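Local coordinates for protein CG4930 (Drosophila melanogaster, PDB 3ISM) that binds endonuclease G and inhibits its nuclease activity, at residues A21-I27 with L39-R43; A66-I70 with L91-Y95; Y107-I111 with L136-W140; L131-Q135 with A165-A169; E320-C325 with L338-Y343. The protein carries 1 engineered substitution. All blocks are in the same frame, centred on the assembly; numbering follows the deposited sequence. Where two conformers were deposited one is given.

Contact 1. Residues A21-I27 with L39-R43; sequences AQNDYTI and LIETR
The ring of Tyr25 and the guanidinium of Arg43 meet face against edge. Arg43 NH1 sits 3.2 Å above the plane of the Tyr25 ring, over its centre, and the two planes stand 74° apart, so that an end of the cation, not its flat side, presses on the ring. This is a cation-pi contact, with Arg43 CZ 4.4 Å from the Tyr25 centroid. Leu39 CD2 lies over one face of the guanidinium and Gln22 O over the other, the latter close to NH1 but too badly angled to bond. Asp24 O comes to the edge, tilted from the plane. Arg43 NH1 donates to it at 2.8 Å from above the carbonyl plane, and Arg43 NH2 bonds weakly to both Asp24 O and Ala21 O. Arg43 can span this distance because its chain is extended from CG to NE. Farther along, Leu39 CD1 rests on Ile27 CG1 at 3.8 Å. An alanine at Arg43 would lose the cation above Tyr25 and would probably leave the carbonyls of Ala21 and Asp24 without these donors, setting the turn freer to move. A type I beta turn, Ala21 to Asp24, is thus held through its carbonyls to the last turn of helix 32-43.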
# COMPACT_ATOMS: atom_id res chain seq x y z
N ALA C 21 32.15 15.36 26.43
CA ALA C 21 31.84 16.68 25.79
C ALA C 21 31.23 16.50 24.40
O ALA C 21 31.39 15.44 23.77
CB ALA C 21 33.09 17.55 25.73
N GLN C 22 30.53 17.53 23.93
CA GLN C 22 29.82 17.53 22.65
C GLN C 22 30.77 17.28 21.47
O GLN C 22 30.50 16.45 20.59
CB GLN C 22 29.08 18.87 22.44
CG GLN C 22 28.14 19.27 23.59
CD GLN C 22 27.90 20.79 23.68
OE1 GLN C 22 28.09 21.53 22.71
NE2 GLN C 22 27.49 21.25 24.87
N ASN C 23 31.89 17.99 21.46
CA ASN C 23 32.84 17.93 20.36
C ASN C 23 34.07 17.05 20.66
O ASN C 23 35.13 17.21 20.04
CB ASN C 23 33.23 19.35 19.91
CG ASN C 23 32.01 20.26 19.62
OD1 ASN C 23 30.85 19.84 19.70
ND2 ASN C 23 32.29 21.52 19.27
N ASP C 24 33.92 16.11 21.60
CA ASP C 24 34.96 15.13 21.92
C ASP C 24 34.51 13.72 21.50
O ASP C 24 33.43 13.27 21.87
CB ASP C 24 35.32 15.13 23.41
CG ASP C 24 36.40 16.15 23.75
OD1 ASP C 24 37.38 16.27 22.98
OD2 ASP C 24 36.28 16.81 24.80
N TYR C 25 35.36 13.05 20.74
CA TYR C 25 35.07 11.70 20.28
C TYR C 25 36.16 10.78 20.79
O TYR C 25 37.00 10.31 20.03
CB TYR C 25 35.00 11.64 18.76
CG TYR C 25 33.84 12.41 18.18
CD1 TYR C 25 32.70 11.75 17.72
CD2 TYR C 25 33.88 13.80 18.08
CE1 TYR C 25 31.64 12.45 17.18
CE2 TYR C 25 32.82 14.51 17.56
CZ TYR C 25 31.70 13.83 17.11
OH TYR C 25 30.66 14.54 16.57
N THR C 26 36.14 10.55 22.10
CA THR C 26 37.18 9.80 22.77
C THR C 26 36.98 8.29 22.63
O THR C 26 35.95 7.75 23.00
CB THR C 26 37.19 10.16 24.26
OG1 THR C 26 37.32 11.57 24.39
CG2 THR C 26 38.35 9.48 24.98
N ILE C 27 37.98 7.63 22.06
CA ILE C 27 38.01 6.18 22.06
C ILE C 27 39.24 5.72 22.84
O ILE C 27 40.37 5.88 22.38
CB ILE C 27 37.99 5.59 20.62
CG1 ILE C 27 36.70 6.00 19.90
CG2 ILE C 27 38.14 4.07 20.66
CD1 ILE C 27 36.64 5.60 18.42
N LEU C 39 29.55 6.02 20.71
CA LEU C 39 29.54 7.21 19.88
C LEU C 39 28.60 7.08 18.67
O LEU C 39 27.83 7.98 18.39
CB LEU C 39 30.97 7.54 19.41
CG LEU C 39 31.99 7.91 20.49
CD1 LEU C 39 33.39 7.89 19.89
CD2 LEU C 39 31.66 9.26 21.13
N ILE C 40 28.69 5.95 17.96
CA ILE C 40 27.74 5.65 16.87
C ILE C 40 26.30 5.65 17.37
O ILE C 40 25.43 6.29 16.77
CB ILE C 40 28.07 4.27 16.23
CG1 ILE C 40 29.50 4.27 15.70
CG2 ILE C 40 27.07 3.93 15.11
CD1 ILE C 40 29.74 5.29 14.54
N GLU C 41 26.06 4.97 18.48
CA GLU C 41 24.71 4.78 19.00
C GLU C 41 24.05 6.10 19.40
O GLU C 41 22.86 6.29 19.17
CB GLU C 41 24.75 3.81 20.18
CG GLU C 41 23.45 3.64 20.93
CD GLU C 41 23.68 3.07 22.32
OE1 GLU C 41 24.75 2.44 22.53
OE2 GLU C 41 22.80 3.25 23.19
N THR C 42 24.84 7.00 19.97
CA THR C 42 24.32 8.28 20.47
C THR C 42 24.42 9.45 19.46
O THR C 42 23.59 10.36 19.49
CB THR C 42 25.04 8.67 21.78
OG1 THR C 42 26.45 8.69 21.56
CG2 THR C 42 24.74 7.65 22.88
N ARG C 43 25.43 9.43 18.59
CA ARG C 43 25.70 10.59 17.72
C ARG C 43 25.38 10.35 16.24
O ARG C 43 25.28 11.29 15.46
CB ARG C 43 27.15 11.04 17.86
CG ARG C 43 27.60 11.21 19.30
CD ARG C 43 28.71 12.22 19.44
NE ARG C 43 29.10 12.39 20.84
CZ ARG C 43 30.23 12.98 21.23
NH1 ARG C 43 31.09 13.45 20.33
NH2 ARG C 43 30.51 13.09 22.52

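Contact 2. Residues A66-I70 with L91-Y95; sequences ARDVI and LLEEY
Tyr95 reaches Arg67 through complementary torsions: the tyrosine CG stands trans to its own backbone N (chi1 160°), which sends the ring across to helix 52-75, while the arginine chain bends at chi3 and turns its guanidinium back to the phenol. Arg67 NH1 then donates to Tyr95 OH at 2.9 Å with an N-H...O angle of 146°, and the oxygen lies in the guanidinium plane, at its edge. The aliphatic part of the arginine takes part too, since Arg67 CG packs 3.6 Å from Tyr95 CE2, with ring and guanidinium turned well away from parallel. Apart from this one polar bond the contact is hydrocarbon. Ile70 CG1 meets Leu91 CD2 at 3.7 Å, and its tip, Ile70 CD1, lies equally near the backbone CA of Leu92 and touches the Leu92 methyl CD1. Leu91 CD2 also receives Val69 CG1 at 3.8 Å, the two side chains crossing at about a right angle. Ala66 puts its small CB against the Tyr95 ring, 4.2 Å from CG. Trp110 of helix 104-120 packs on Arg67, Ile70 and Leu92, and Tyr36 of helix 32-43 packs on Ala66 and Leu91. Glu94 of helix 81-102, which takes no part in the contact, forms a salt bridge with Arg94 of the CG8862 chain. The short axis segments pass 10.3 Å apart at 159°, an antiparallel pairing of consecutive helices, 52-75 and 81-102, within the all-helical Ku C-terminal-like domain.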
# COMPACT_ATOMS: atom_id res chain seq x y z
N ALA C 66 38.35 6.29 15.40
CA ALA C 66 38.53 4.85 15.28
C ALA C 66 39.80 4.52 14.50
O ALA C 66 40.57 3.67 14.93
CB ALA C 66 37.31 4.19 14.64
N ARG C 67 40.03 5.20 13.38
CA ARG C 67 41.24 4.97 12.57
C ARG C 67 42.54 5.27 13.32
O ARG C 67 43.53 4.56 13.15
CB ARG C 67 41.20 5.79 11.28
CG ARG C 67 40.16 5.32 10.30
CD ARG C 67 40.30 6.00 8.95
NE ARG C 67 40.25 7.46 9.02
CZ ARG C 67 39.13 8.16 8.89
NH1 ARG C 67 37.98 7.53 8.69
NH2 ARG C 67 39.17 9.49 8.96
N ASP C 68 42.52 6.34 14.12
CA ASP C 68 43.68 6.75 14.93
C ASP C 68 44.08 5.65 15.92
O ASP C 68 45.23 5.26 16.00
CB ASP C 68 43.35 8.03 15.70
CG ASP C 68 44.46 8.44 16.67
OD1 ASP C 68 45.64 8.48 16.26
OD2 ASP C 68 44.15 8.74 17.85
N VAL C 69 43.08 5.17 16.66
CA VAL C 69 43.25 4.15 17.68
C VAL C 69 43.69 2.80 17.09
O VAL C 69 44.56 2.13 17.65
CB VAL C 69 41.95 4.03 18.53
CG1 VAL C 69 41.90 2.73 19.29
CG2 VAL C 69 41.89 5.19 19.51
N ILE C 70 43.10 2.40 15.97
CA ILE C 70 43.51 1.17 15.30
C ILE C 70 45.00 1.24 14.93
O ILE C 70 45.75 0.27 15.12
CB ILE C 70 42.69 0.91 14.04
CG1 ILE C 70 41.26 0.47 14.40
CG2 ILE C 70 43.35 -0.18 13.17
CD1 ILE C 70 40.21 0.71 13.30
N LEU C 91 37.86 -3.62 16.55
CA LEU C 91 37.48 -2.24 16.20
C LEU C 91 37.43 -2.05 14.68
O LEU C 91 36.48 -1.46 14.16
CB LEU C 91 38.40 -1.20 16.86
CG LEU C 91 38.10 0.30 16.58
CD1 LEU C 91 36.68 0.66 16.93
CD2 LEU C 91 39.07 1.22 17.32
N LEU C 92 38.42 -2.59 13.97
CA LEU C 92 38.46 -2.46 12.51
C LEU C 92 37.22 -3.07 11.86
O LEU C 92 36.60 -2.46 11.00
CB LEU C 92 39.73 -3.08 11.93
CG LEU C 92 40.01 -2.93 10.43
CD1 LEU C 92 40.05 -1.48 10.05
CD2 LEU C 92 41.33 -3.61 10.08
N GLU C 93 36.87 -4.28 12.30
CA GLU C 93 35.68 -4.97 11.82
C GLU C 93 34.38 -4.18 12.06
O GLU C 93 33.59 -3.99 11.15
CB GLU C 93 35.59 -6.34 12.48
CG GLU C 93 34.58 -7.24 11.84
CD GLU C 93 35.02 -8.70 11.85
OE1 GLU C 93 35.82 -9.11 12.74
OE2 GLU C 93 34.54 -9.43 10.95
N GLU C 94 34.17 -3.74 13.30
CA GLU C 94 33.01 -2.91 13.64
C GLU C 94 33.00 -1.61 12.84
O GLU C 94 31.97 -1.23 12.25
CB GLU C 94 32.99 -2.60 15.14
CG GLU C 94 31.75 -1.85 15.62
CD GLU C 94 30.49 -2.71 15.66
OE1 GLU C 94 30.61 -3.94 15.84
OE2 GLU C 94 29.39 -2.15 15.54
N TYR C 95 34.14 -0.93 12.81
CA TYR C 95 34.23 0.34 12.07
C TYR C 95 33.92 0.15 10.57
O TYR C 95 33.09 0.89 10.01
CB TYR C 95 35.54 1.08 12.33
CG TYR C 95 35.88 2.10 11.27
CD1 TYR C 95 34.96 3.06 10.88
CD2 TYR C 95 37.13 2.09 10.65
CE1 TYR C 95 35.27 3.98 9.89
CE2 TYR C 95 37.44 3.02 9.68
CZ TYR C 95 36.51 3.96 9.30
OH TYR C 95 36.80 4.89 8.35

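Contact 3. Residues Y107-I111 with L136-W140; sequences YNEWI and LGPCW
Tyr107 and Ile111 fill the buried, close-packed half of this contact, whereas Asn108 and Pro138 form its partly exposed half. On the buried side Tyr107 OH donates to Leu136 O at 2.7 Å, the carbonyl lying at the edge of the ring near its plane. The same carbonyl oxygen, Leu136 O, is touched by Ile111 CG1 at 3.4 Å. Cys139 SG comes obliquely to the Tyr107 ring, 4.8 Å from its centroid, as a sulfur-aromatic contact. Arg96 of helix 81-102 holds Gly137 O, and Tyr95 meets the tyrosine ring. Ile111 CG2 joins the two halves, 4.0 Å from Pro138 CD. On the partly exposed side too the grip is polar. Asn108 CG lies beside its backbone N (chi1 -71°), which carries the amide to the loop backbone. Its OD1 accepts from Cys139 N at 2.7 Å, and its ND2 donates to Cys139 O at 3.2 Å. Both ends of the Asn108 amide are thus used on a single residue, which fixes which way round the group sits. Together the three bonds pair side chains of helix 104-120 with backbone groups of loop 136-140, so the loop is held by its peptide groups in a chiefly neutral, directional network.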
# COMPACT_ATOMS: atom_id res chain seq x y z
N TYR C 107 37.30 5.13 4.31
CA TYR C 107 37.80 3.83 4.71
C TYR C 107 38.64 3.21 3.59
O TYR C 107 39.70 2.75 3.83
CB TYR C 107 36.68 2.88 5.14
CG TYR C 107 37.15 1.54 5.63
CD1 TYR C 107 37.25 1.28 6.95
CD2 TYR C 107 37.49 0.55 4.76
CE1 TYR C 107 37.68 0.11 7.39
CE2 TYR C 107 37.92 -0.63 5.19
CZ TYR C 107 38.02 -0.86 6.51
OH TYR C 107 38.46 -2.04 6.96
N ASN C 108 38.13 3.21 2.38
CA ASN C 108 38.84 2.61 1.24
C ASN C 108 40.24 3.20 0.99
O ASN C 108 41.17 2.47 0.63
CB ASN C 108 37.96 2.64 -0.02
CG ASN C 108 36.79 1.65 0.06
OD1 ASN C 108 36.63 0.96 1.06
ND2 ASN C 108 35.98 1.60 -0.98
N GLU C 109 40.39 4.50 1.19
CA GLU C 109 41.69 5.15 1.01
C GLU C 109 42.64 4.83 2.16
O GLU C 109 43.83 4.61 1.95
CB GLU C 109 41.53 6.65 0.88
CG GLU C 109 40.75 7.08 -0.35
CD GLU C 109 40.45 8.56 -0.36
OE1 GLU C 109 40.85 9.27 0.59
OE2 GLU C 109 39.80 9.01 -1.34
N TRP C 110 42.09 4.82 3.38
CA TRP C 110 42.91 4.63 4.57
C TRP C 110 43.39 3.18 4.72
O TRP C 110 44.51 2.92 5.18
CB TRP C 110 42.14 5.07 5.80
CG TRP C 110 42.81 4.73 7.11
CD1 TRP C 110 43.84 5.40 7.71
CD2 TRP C 110 42.47 3.66 7.99
NE1 TRP C 110 44.18 4.80 8.89
CE2 TRP C 110 43.34 3.73 9.09
CE3 TRP C 110 41.51 2.63 7.94
CZ2 TRP C 110 43.29 2.82 10.14
CZ3 TRP C 110 41.45 1.73 9.00
CH2 TRP C 110 42.34 1.83 10.08
N ILE C 111 42.55 2.23 4.32
CA ILE C 111 42.89 0.83 4.47
C ILE C 111 44.10 0.43 3.61
O ILE C 111 44.83 -0.47 3.96
CB ILE C 111 41.65 -0.09 4.25
CG1 ILE C 111 41.85 -1.45 4.94
CG2 ILE C 111 41.29 -0.22 2.76
CD1 ILE C 111 41.86 -1.37 6.45
N LEU C 136 38.79 -7.48 5.16
CA LEU C 136 38.64 -6.12 5.71
C LEU C 136 39.29 -5.03 4.87
O LEU C 136 39.59 -3.94 5.36
CB LEU C 136 39.10 -6.04 7.18
CG LEU C 136 38.40 -7.02 8.13
CD1 LEU C 136 39.02 -7.00 9.52
CD2 LEU C 136 36.87 -6.82 8.20
N GLY C 137 39.47 -5.30 3.58
CA GLY C 137 39.96 -4.31 2.64
C GLY C 137 38.83 -3.41 2.18
O GLY C 137 37.82 -3.30 2.86
N PRO C 138 38.99 -2.76 1.02
CA PRO C 138 37.99 -1.81 0.56
C PRO C 138 36.56 -2.36 0.52
O PRO C 138 36.33 -3.54 0.19
CB PRO C 138 38.47 -1.44 -0.85
CG PRO C 138 39.95 -1.63 -0.79
CD PRO C 138 40.11 -2.87 0.07
N CYS C 139 35.61 -1.50 0.87
CA CYS C 139 34.21 -1.79 0.72
C CYS C 139 33.91 -1.87 -0.78
O CYS C 139 34.51 -1.13 -1.57
CB CYS C 139 33.36 -0.68 1.36
SG CYS C 139 33.91 -0.21 3.06
N TRP C 140 33.00 -2.76 -1.15
CA TRP C 140 32.59 -2.96 -2.55
C TRP C 140 31.20 -3.60 -2.64
O TRP C 140 30.49 -3.67 -1.63
CB TRP C 140 33.63 -3.79 -3.33
CG TRP C 140 33.81 -5.22 -2.94
CD1 TRP C 140 34.25 -5.70 -1.74
CD2 TRP C 140 33.64 -6.37 -3.79
NE1 TRP C 140 34.34 -7.08 -1.78
CE2 TRP C 140 33.98 -7.51 -3.03
CE3 TRP C 140 33.22 -6.55 -5.12
CZ2 TRP C 140 33.90 -8.81 -3.55
CZ3 TRP C 140 33.14 -7.83 -5.63
CH2 TRP C 140 33.48 -8.95 -4.85

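Contact 4. Residues L131-Q135 with A165-A169; sequences LVKKQ and APFAA
Gln135 lies alongside the ring of Pro166, the two side chains heading contrary ways. The glutamine chain is extended beyond CG, and its CG lies beside the backbone N (chi1 -55°), which lays the aliphatic part on the proline: Gln135 CG is 3.6 Å from Pro166 CG, and Gln135 NE2 is 3.8 Å from Pro166 CB. At the end of the same chain the amide passes on to Phe167. Gln135 OE1 comes to the rim of that ring, in its plane and 3.4 Å from Phe167 CD1, with the amide turned 46° from the ring. One face of the Phe167 ring carries Ala165 CB from its own loop, and Trp140 packs against the ring as well. The same Pro166 CG also meets the helix end, 3.3 Å from Val132 O, and Val132 CG1 is 4.3 Å from Pro166 CD. Gln135, with positive phi (50°), ends helix 124-132 in a Schellman motif, and the type I turn from Ala165 to Ala168 brings the proline up to it. No hydrogen bond joins the two segments. Carbonyl and amide oxygens instead meet C-H groups, so the association is probably mainly van der Waals, with a small electrostatic share where Gln135 OE1 faces the slightly positive C-H edge of Phe167.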
# COMPACT_ATOMS: atom_id res chain seq x y z
N LEU C 131 43.34 -8.98 7.84
CA LEU C 131 42.94 -8.15 6.70
C LEU C 131 42.45 -8.97 5.50
O LEU C 131 41.45 -8.63 4.86
CB LEU C 131 44.04 -7.18 6.29
CG LEU C 131 44.43 -6.12 7.34
CD1 LEU C 131 45.49 -5.12 6.84
CD2 LEU C 131 43.22 -5.37 7.81
N VAL C 132 43.18 -10.05 5.20
CA VAL C 132 42.84 -10.91 4.07
C VAL C 132 41.68 -11.86 4.42
O VAL C 132 40.62 -11.80 3.78
CB VAL C 132 44.07 -11.71 3.55
CG1 VAL C 132 43.65 -12.77 2.54
CG2 VAL C 132 45.12 -10.77 2.95
N LYS C 133 41.87 -12.70 5.44
CA LYS C 133 40.86 -13.72 5.76
C LYS C 133 39.50 -13.14 6.13
O LYS C 133 38.47 -13.65 5.69
CB LYS C 133 41.32 -14.66 6.86
CG LYS C 133 40.50 -15.94 6.90
CD LYS C 133 40.76 -16.77 8.13
CE LYS C 133 39.83 -17.99 8.14
NZ LYS C 133 39.13 -18.10 9.45
N LYS C 134 39.49 -12.06 6.91
CA LYS C 134 38.22 -11.45 7.33
C LYS C 134 37.69 -10.46 6.29
O LYS C 134 36.68 -9.79 6.53
CB LYS C 134 38.37 -10.77 8.70
CG LYS C 134 38.53 -11.74 9.87
CD LYS C 134 38.67 -10.98 11.20
CE LYS C 134 39.27 -11.86 12.29
NZ LYS C 134 38.38 -13.00 12.65
N GLN C 135 38.38 -10.39 5.15
CA GLN C 135 38.02 -9.49 4.03
C GLN C 135 37.79 -8.05 4.49
O GLN C 135 36.73 -7.46 4.24
CB GLN C 135 36.83 -10.05 3.25
CG GLN C 135 37.07 -11.48 2.73
CD GLN C 135 35.92 -12.02 1.90
OE1 GLN C 135 35.44 -11.37 0.97
NE2 GLN C 135 35.47 -13.24 2.21
N ALA C 165 42.71 -12.39 -2.87
CA ALA C 165 41.39 -12.13 -2.30
C ALA C 165 40.65 -13.46 -2.11
O ALA C 165 40.67 -14.30 -3.01
CB ALA C 165 40.61 -11.21 -3.22
N PRO C 166 40.04 -13.68 -0.92
CA PRO C 166 39.26 -14.91 -0.69
C PRO C 166 38.12 -15.07 -1.69
O PRO C 166 37.71 -16.20 -1.98
CB PRO C 166 38.69 -14.71 0.71
CG PRO C 166 39.58 -13.71 1.34
CD PRO C 166 40.02 -12.80 0.26
N PHE C 167 37.63 -13.95 -2.21
CA PHE C 167 36.59 -13.96 -3.24
C PHE C 167 37.10 -14.06 -4.68
O PHE C 167 36.30 -14.03 -5.63
CB PHE C 167 35.71 -12.72 -3.11
CG PHE C 167 36.46 -11.42 -3.22
CD1 PHE C 167 36.72 -10.67 -2.09
CD2 PHE C 167 36.87 -10.94 -4.45
CE1 PHE C 167 37.40 -9.46 -2.19
CE2 PHE C 167 37.55 -9.73 -4.55
CZ PHE C 167 37.81 -8.99 -3.42
N ALA C 168 38.41 -14.17 -4.86
CA ALA C 168 38.99 -14.18 -6.22
C ALA C 168 38.40 -15.28 -7.10
O ALA C 168 38.01 -15.02 -8.24
CB ALA C 168 40.50 -14.28 -6.18
N ALA C 169 38.31 -16.50 -6.56
CA ALA C 169 37.78 -17.65 -7.30
C ALA C 169 36.33 -17.43 -7.73
O ALA C 169 35.97 -17.79 -8.85
CB ALA C 169 37.91 -18.94 -6.50

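Contact 5. Residues E320-C325 with L338-Y343; sequences ELGPSC and LPFEFY
One hydrogen bond crosses this contact: Gly322 N donates to Tyr343 OH at 2.8 Å, with an N-H...O angle of 132°. The phenol end is tucked against the backbone, and Glu320 CG lies 3.5 Å from Tyr343 OH, although the carboxylate of Glu320 is taken up by a salt bridge to Arg327. The aromatic interaction is a CH-pi contact in which Pro323 CD stands over one face of the Phe342 ring, 3.7 Å from its centroid and 22° off the normal. With its CG trans to the backbone N (chi1 167°), Phe342 also brings CE2 to within 3.4 Å of Gly322 CA, an approach open because glycine has no CB there. Apolar packing completes the set: the rings of Pro323 and Pro339 lie side by side, pointing opposite ways, CB to CB at 3.9 Å. A phenylalanine in place of Tyr343 would remove the hydroxyl and would probably leave the amide of Gly322 without this acceptor. Loop 320-325 leaves helix 309-317 through a Schellman motif at Glu320 and packs on the short helix 340-343 and on helix 290-305, whose Asn293, Ile296 and Phe297 touch Pro323; Lys281 of helix 267-287 binds the carbonyls of Glu320 and Gly322.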
# COMPACT_ATOMS: atom_id res chain seq x y z
N GLU C 320 -37.31 -18.52 9.82
CA GLU C 320 -37.11 -17.08 9.60
C GLU C 320 -37.07 -16.72 8.11
O GLU C 320 -36.11 -16.15 7.61
CB GLU C 320 -35.82 -16.63 10.32
CG GLU C 320 -35.74 -15.15 10.66
CD GLU C 320 -34.38 -14.77 11.24
OE1 GLU C 320 -33.93 -15.44 12.21
OE2 GLU C 320 -33.76 -13.80 10.73
N LEU C 321 -38.13 -17.08 7.39
CA LEU C 321 -38.16 -16.88 5.94
C LEU C 321 -38.90 -15.61 5.53
O LEU C 321 -39.36 -15.47 4.39
CB LEU C 321 -38.70 -18.12 5.22
CG LEU C 321 -37.84 -19.37 5.44
CD1 LEU C 321 -38.34 -20.55 4.62
CD2 LEU C 321 -36.34 -19.09 5.17
N GLY C 322 -38.98 -14.68 6.47
CA GLY C 322 -39.60 -13.39 6.23
C GLY C 322 -38.69 -12.45 5.48
O GLY C 322 -37.70 -12.90 4.89
N PRO C 323 -39.02 -11.15 5.49
CA PRO C 323 -38.22 -10.12 4.86
C PRO C 323 -36.74 -10.22 5.23
O PRO C 323 -36.41 -10.60 6.36
CB PRO C 323 -38.82 -8.82 5.41
CG PRO C 323 -40.26 -9.16 5.63
CD PRO C 323 -40.24 -10.59 6.12
N SER C 324 -35.87 -9.92 4.27
CA SER C 324 -34.43 -9.89 4.54
C SER C 324 -34.09 -8.72 5.47
O SER C 324 -34.72 -7.66 5.37
CB SER C 324 -33.66 -9.76 3.24
OG SER C 324 -32.27 -9.91 3.45
N CYS C 325 -33.11 -8.93 6.35
CA CYS C 325 -32.72 -7.89 7.32
C CYS C 325 -31.26 -8.00 7.77
O CYS C 325 -30.50 -8.82 7.24
CB CYS C 325 -33.69 -7.86 8.51
SG CYS C 325 -33.55 -9.25 9.63
N LEU C 338 -36.38 -4.03 12.49
CA LEU C 338 -36.54 -5.46 12.23
C LEU C 338 -37.99 -5.77 11.82
O LEU C 338 -38.92 -5.05 12.22
CB LEU C 338 -36.12 -6.28 13.46
CG LEU C 338 -34.61 -6.39 13.75
CD1 LEU C 338 -34.36 -6.66 15.23
CD2 LEU C 338 -33.95 -7.46 12.90
N PRO C 339 -38.20 -6.84 11.02
CA PRO C 339 -39.54 -7.11 10.51
C PRO C 339 -40.37 -8.00 11.45
O PRO C 339 -40.79 -9.09 11.05
CB PRO C 339 -39.26 -7.82 9.18
CG PRO C 339 -37.92 -8.50 9.38
CD PRO C 339 -37.23 -7.85 10.56
N PHE C 340 -40.60 -7.52 12.67
CA PHE C 340 -41.37 -8.29 13.66
C PHE C 340 -42.79 -8.52 13.17
O PHE C 340 -43.32 -9.62 13.29
CB PHE C 340 -41.42 -7.56 15.01
CG PHE C 340 -40.08 -7.31 15.64
CD1 PHE C 340 -39.32 -8.36 16.14
CD2 PHE C 340 -39.59 -6.01 15.76
CE1 PHE C 340 -38.07 -8.13 16.74
CE2 PHE C 340 -38.35 -5.76 16.36
CZ PHE C 340 -37.59 -6.82 16.85
N GLU C 341 -43.36 -7.47 12.58
CA GLU C 341 -44.78 -7.40 12.19
C GLU C 341 -45.20 -8.46 11.16
O GLU C 341 -46.34 -8.92 11.19
CB GLU C 341 -45.14 -5.99 11.67
CG GLU C 341 -44.39 -4.81 12.33
CD GLU C 341 -42.96 -4.61 11.80
OE1 GLU C 341 -42.71 -4.81 10.59
OE2 GLU C 341 -42.07 -4.26 12.61
N PHE C 342 -44.28 -8.81 10.26
CA PHE C 342 -44.53 -9.83 9.23
C PHE C 342 -44.95 -11.18 9.82
O PHE C 342 -45.84 -11.85 9.29
CB PHE C 342 -43.30 -10.02 8.32
CG PHE C 342 -43.37 -11.25 7.44
CD1 PHE C 342 -44.01 -11.20 6.22
CD2 PHE C 342 -42.79 -12.45 7.85
CE1 PHE C 342 -44.09 -12.32 5.41
CE2 PHE C 342 -42.87 -13.57 7.05
CZ PHE C 342 -43.52 -13.51 5.82
N TYR C 343 -44.29 -11.57 10.90
CA TYR C 343 -44.50 -12.87 11.53
C TYR C 343 -45.69 -12.87 12.48
O TYR C 343 -46.20 -13.94 12.83
CB TYR C 343 -43.25 -13.31 12.30
CG TYR C 343 -42.02 -13.45 11.45
CD1 TYR C 343 -41.14 -12.39 11.29
CD2 TYR C 343 -41.74 -14.65 10.79
CE1 TYR C 343 -40.01 -12.52 10.51
CE2 TYR C 343 -40.61 -14.78 10.00
CZ TYR C 343 -39.75 -13.71 9.86
OH TYR C 343 -38.61 -13.82 9.09

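How the contacts relate
Contacts 1 to 4 form a continuous chain of packing in the N-terminal half of the inhibitor. Ile27 of contact 1 touches Ala66 and Val69 of contact 2, the centres being 14 Å apart. Contact 2 meets contact 3, 12 Å away, through Tyr95 against Tyr107 and Arg67 against Trp110. Contacts 3 and 4, with centres 13 Å apart, alternate along the sequence and join where Trp140 packs on Phe167 and where Leu136 N probably bonds to Leu131 O at 2.9 Å. Contact 5 stands apart, across the chain's centre, 74 to 79 Å from the other centres, in the C-terminal helical unit. Its Leu-Gly-Pro loop echoes that of contact 3. Of the ten segments, only 91-95 touches the nuclease, through Glu94.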